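PDB 3DLJ: beta-Ala-His dipeptidase from Homo sapiens, which hydrolyses Xaa-His dipeptides, above all carnosine and anserine, as a secreted homodimeric peptidase of the M20 family that binds two zinc ions per subunit. Local coordinates for residues A[28-38]-A[126-136]. Residues are numbered along the deposited sequence; the frame is centred on the assembly and turned at random.
Sequences VQTLKEWVAIE and PYVLTEVDGKL
Glu38 lies along one face of the Tyr127 ring, and each atom of its side chain meets that face in turn. CB is nearest Tyr127 CE2 and CZ; CG sits over the ring, 3.6 Å from the centroid and 14° off the normal, a CH-pi contact. The extended chain then carries CD to within 3.5 Å of Tyr127 CD1, with carboxylate and ring planes 6° apart, stacked, and OE1 and OE2 end beside Tyr127 CD1, each 3.8 Å away. At the ring edge, in plane, Val35 O approaches Tyr127 CD2 at 3.2 Å. Were Tyr127 replaced by an alanine, the aliphatic part of Glu38 would probably lose its stacking surface and a gap would open beside Val35 O. Two residues beyond Tyr127, Leu129, its CG anti to N (chi1 -167°), sends CD2 among Val28, Leu31 and Lys32, 4.2 Å from Leu31 CG. No direct hydrogen bond joins the segments; a water donates to Tyr127 O and accepts from Leu129 N, both at 2.9 Å, while its link to Lys32 O is doubtfully short. Helix 24-35 and the residues after it thus pack against a loop and, through Val28 CG1 to Leu136 CD2 (4.1 Å), the type I' hairpin of strands 130-132 and 135-137 in the M20 metallopeptidase fold, the side chain of Tyr127 lying about 12 Å from a bound zinc ion.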
loop_
_atom_site.group_PDB
_atom_site.type_symbol
_atom_site.label_atom_id
_atom_site.label_comp_id
_atom_site.label_asym_id
_atom_site.label_seq_id
_atom_site.Cartn_x
_atom_site.Cartn_y
_atom_site.Cartn_z
ATOM N N VAL A 28 18.264 10.712 7.522
ATOM C CA VAL A 28 17.750 11.282 6.276
ATOM C C VAL A 28 18.697 11.033 5.101
ATOM O O VAL A 28 18.249 10.906 3.966
ATOM C CB VAL A 28 17.509 12.831 6.413
ATOM C CG1 VAL A 28 17.312 13.499 5.038
ATOM C CG2 VAL A 28 16.322 13.121 7.316
ATOM N N GLN A 29 20.000 10.953 5.370
ATOM C CA GLN A 29 20.955 10.624 4.329
ATOM C C GLN A 29 20.895 9.136 3.998
ATOM O O GLN A 29 21.039 8.771 2.841
ATOM C CB GLN A 29 22.387 11.050 4.727
ATOM C CG GLN A 29 23.473 10.519 3.817
ATOM C CD GLN A 29 23.463 11.156 2.427
ATOM O OE1 GLN A 29 23.073 12.313 2.253
ATOM N NE2 GLN A 29 23.901 10.395 1.434
ATOM N N THR A 30 20.695 8.274 4.997
ATOM C CA THR A 30 20.490 6.861 4.694
ATOM C C THR A 30 19.245 6.690 3.812
ATOM O O THR A 30 19.278 5.950 2.829
ATOM C CB THR A 30 20.364 5.996 5.938
ATOM O OG1 THR A 30 21.556 6.135 6.718
ATOM C CG2 THR A 30 20.191 4.529 5.549
ATOM N N LEU A 31 18.168 7.405 4.128
ATOM C CA LEU A 31 16.989 7.314 3.290
ATOM C C LEU A 31 17.275 7.769 1.851
ATOM O O LEU A 31 16.841 7.125 0.903
ATOM C CB LEU A 31 15.807 8.064 3.923
ATOM C CG LEU A 31 14.492 8.045 3.135
ATOM C CD1 LEU A 31 14.028 6.613 2.856
ATOM C CD2 LEU A 31 13.399 8.857 3.872
ATOM N N LYS A 32 17.990 8.883 1.697
ATOM C CA LYS A 32 18.438 9.377 0.391
ATOM C C LYS A 32 19.192 8.282 -0.395
ATOM O O LYS A 32 18.932 8.074 -1.587
ATOM C CB LYS A 32 19.328 10.620 0.578
ATOM C CG LYS A 32 19.806 11.273 -0.729
ATOM C CD LYS A 32 20.440 12.646 -0.446
ATOM C CE LYS A 32 20.388 13.566 -1.684
ATOM N NZ LYS A 32 21.575 13.374 -2.564
ATOM N N GLU A 33 20.086 7.570 0.299
ATOM C CA GLU A 33 20.847 6.460 -0.284
ATOM C C GLU A 33 19.977 5.262 -0.622
ATOM O O GLU A 33 20.200 4.621 -1.640
ATOM C CB GLU A 33 21.974 6.017 0.635
ATOM C CG GLU A 33 23.101 7.027 0.758
ATOM C CD GLU A 33 24.009 6.760 1.949
ATOM O OE1 GLU A 33 24.863 7.627 2.226
ATOM O OE2 GLU A 33 23.877 5.702 2.619
ATOM N N TRP A 34 18.998 4.937 0.216
ATOM C CA TRP A 34 18.114 3.801 -0.108
ATOM C C TRP A 34 17.163 4.116 -1.278
ATOM O O TRP A 34 16.919 3.268 -2.100
ATOM C CB TRP A 34 17.348 3.283 1.126
ATOM C CG TRP A 34 18.171 2.429 2.060
ATOM C CD1 TRP A 34 19.518 2.510 2.278
ATOM C CD2 TRP A 34 17.680 1.417 2.961
ATOM N NE1 TRP A 34 19.900 1.597 3.230
ATOM C CE2 TRP A 34 18.797 0.909 3.667
ATOM C CE3 TRP A 34 16.406 0.890 3.235
ATOM C CZ2 TRP A 34 18.689 -0.113 4.619
ATOM C CZ3 TRP A 34 16.292 -0.133 4.187
ATOM C CH2 TRP A 34 17.434 -0.620 4.867
ATOM N N VAL A 35 16.655 5.343 -1.329
ATOM C CA VAL A 35 15.791 5.837 -2.398
ATOM C C VAL A 35 16.487 5.865 -3.784
ATOM O O VAL A 35 15.854 5.624 -4.812
ATOM C CB VAL A 35 15.210 7.262 -2.022
ATOM C CG1 VAL A 35 14.762 8.044 -3.282
ATOM C CG2 VAL A 35 14.051 7.130 -1.008
ATOM N N ALA A 36 17.788 6.152 -3.788
ATOM C CA ALA A 36 18.599 6.183 -4.997
ATOM C C ALA A 36 18.828 4.791 -5.633
ATOM O O ALA A 36 19.245 4.691 -6.785
ATOM C CB ALA A 36 19.927 6.889 -4.715
ATOM N N ILE A 37 18.552 3.730 -4.878
ATOM C CA ILE A 37 18.572 2.378 -5.422
ATOM C C ILE A 37 17.216 2.145 -6.100
ATOM O O ILE A 37 16.196 2.083 -5.445
ATOM C CB ILE A 37 18.856 1.316 -4.345
ATOM C CG1 ILE A 37 20.166 1.669 -3.593
ATOM C CG2 ILE A 37 18.935 -0.091 -4.985
ATOM C CD1 ILE A 37 20.479 0.810 -2.385
ATOM N N GLU A 38 17.221 2.046 -7.420
ATOM C CA GLU A 38 15.988 2.034 -8.192
ATOM C C GLU A 38 15.330 0.658 -8.194
ATOM O O GLU A 38 15.276 -0.029 -9.225
ATOM C CB GLU A 38 16.274 2.571 -9.588
ATOM C CG GLU A 38 16.883 3.967 -9.475
ATOM C CD GLU A 38 17.059 4.669 -10.810
ATOM O OE1 GLU A 38 16.441 4.226 -11.809
ATOM O OE2 GLU A 38 17.802 5.678 -10.853
ATOM N N PRO A 126 12.866 11.615 -9.306
ATOM C CA PRO A 126 12.194 10.672 -8.383
ATOM C C PRO A 126 13.131 9.865 -7.480
ATOM O O PRO A 126 12.746 9.486 -6.386
ATOM C CB PRO A 126 11.436 9.720 -9.327
ATOM C CG PRO A 126 11.921 10.011 -10.688
ATOM C CD PRO A 126 12.409 11.424 -10.692
ATOM N N TYR A 127 14.353 9.625 -7.951
ATOM C CA TYR A 127 15.330 8.801 -7.252
ATOM C C TYR A 127 16.440 9.606 -6.572
ATOM O O TYR A 127 17.438 9.044 -6.101
ATOM C CB TYR A 127 15.887 7.724 -8.189
ATOM C CG TYR A 127 14.836 6.700 -8.573
ATOM C CD1 TYR A 127 14.301 6.652 -9.885
ATOM C CD2 TYR A 127 14.335 5.814 -7.625
ATOM C CE1 TYR A 127 13.307 5.719 -10.229
ATOM C CE2 TYR A 127 13.348 4.877 -7.961
ATOM C CZ TYR A 127 12.834 4.838 -9.246
ATOM O OH TYR A 127 11.871 3.903 -9.529
ATOM N N VAL A 128 16.259 10.921 -6.522
ATOM C CA VAL A 128 17.161 11.791 -5.747
ATOM C C VAL A 128 16.312 12.414 -4.634
ATOM O O VAL A 128 15.532 13.326 -4.920
ATOM C CB VAL A 128 17.802 12.927 -6.612
ATOM C CG1 VAL A 128 18.664 13.848 -5.732
ATOM C CG2 VAL A 128 18.631 12.361 -7.766
ATOM N N LEU A 129 16.446 11.920 -3.396
ATOM C CA LEU A 129 15.676 12.484 -2.259
ATOM C C LEU A 129 15.994 13.979 -2.154
ATOM O O LEU A 129 17.146 14.358 -2.014
ATOM C CB LEU A 129 15.963 11.759 -0.928
ATOM C CG LEU A 129 15.035 12.005 0.284
ATOM C CD1 LEU A 129 13.720 11.200 0.179
ATOM C CD2 LEU A 129 15.740 11.706 1.627
ATOM N N THR A 130 14.963 14.813 -2.274
ATOM C CA THR A 130 15.110 16.269 -2.267
ATOM C C THR A 130 14.227 16.823 -1.139
ATOM O O THR A 130 13.024 16.551 -1.093
ATOM C CB THR A 130 14.683 16.861 -3.667
ATOM O OG1 THR A 130 15.383 16.183 -4.728
ATOM C CG2 THR A 130 14.953 18.364 -3.766
ATOM N N GLU A 131 14.814 17.561 -0.203
ATOM C CA GLU A 131 14.023 18.149 0.877
ATOM C C GLU A 131 13.537 19.513 0.463
ATOM O O GLU A 131 14.327 20.344 0.040
ATOM C CB GLU A 131 14.829 18.260 2.180
ATOM C CG GLU A 131 13.957 18.682 3.369
ATOM C CD GLU A 131 14.593 18.401 4.730
ATOM O OE1 GLU A 131 15.800 18.074 4.795
ATOM O OE2 GLU A 131 13.878 18.495 5.742
ATOM N N VAL A 132 12.239 19.746 0.593
ATOM C CA VAL A 132 11.643 21.045 0.288
ATOM C C VAL A 132 10.655 21.335 1.406
ATOM O O VAL A 132 9.736 20.548 1.609
ATOM C CB VAL A 132 10.903 21.059 -1.100
ATOM C CG1 VAL A 132 10.283 22.409 -1.365
ATOM C CG2 VAL A 132 11.863 20.691 -2.276
ATOM N N ASP A 133 10.855 22.444 2.127
ATOM C CA ASP A 133 10.023 22.824 3.272
ATOM C C ASP A 133 9.670 21.635 4.198
ATOM O O ASP A 133 8.492 21.306 4.400
ATOM C CB ASP A 133 8.747 23.548 2.796
ATOM C CG ASP A 133 9.036 24.693 1.809
ATOM O OD1 ASP A 133 9.925 25.535 2.102
ATOM O OD2 ASP A 133 8.360 24.747 0.739
ATOM N N GLY A 134 10.697 20.992 4.745
ATOM C CA GLY A 134 10.518 19.838 5.621
ATOM C C GLY A 134 9.904 18.582 4.999
ATOM O O GLY A 134 9.551 17.659 5.732
ATOM N N LYS A 135 9.766 18.534 3.672
ATOM C CA LYS A 135 9.216 17.356 2.982
ATOM C C LYS A 135 10.296 16.657 2.143
ATOM O O LYS A 135 10.997 17.302 1.361
ATOM C CB LYS A 135 8.051 17.752 2.075
ATOM C CG LYS A 135 6.903 18.447 2.789
ATOM C CD LYS A 135 5.960 19.089 1.815
ATOM C CE LYS A 135 6.361 20.502 1.515
ATOM N NZ LYS A 135 6.053 20.804 0.087
ATOM N N LEU A 136 10.427 15.350 2.306
ATOM C CA LEU A 136 11.497 14.595 1.618
ATOM C C LEU A 136 10.914 13.892 0.412
ATOM O O LEU A 136 10.237 12.876 0.558
ATOM C CB LEU A 136 12.146 13.573 2.574
ATOM C CG LEU A 136 12.580 14.095 3.956
ATOM C CD1 LEU A 136 12.913 12.966 4.971
ATOM C CD2 LEU A 136 13.760 15.054 3.774
HETATM O O HOH W 1 18.180 9.610 -3.343
#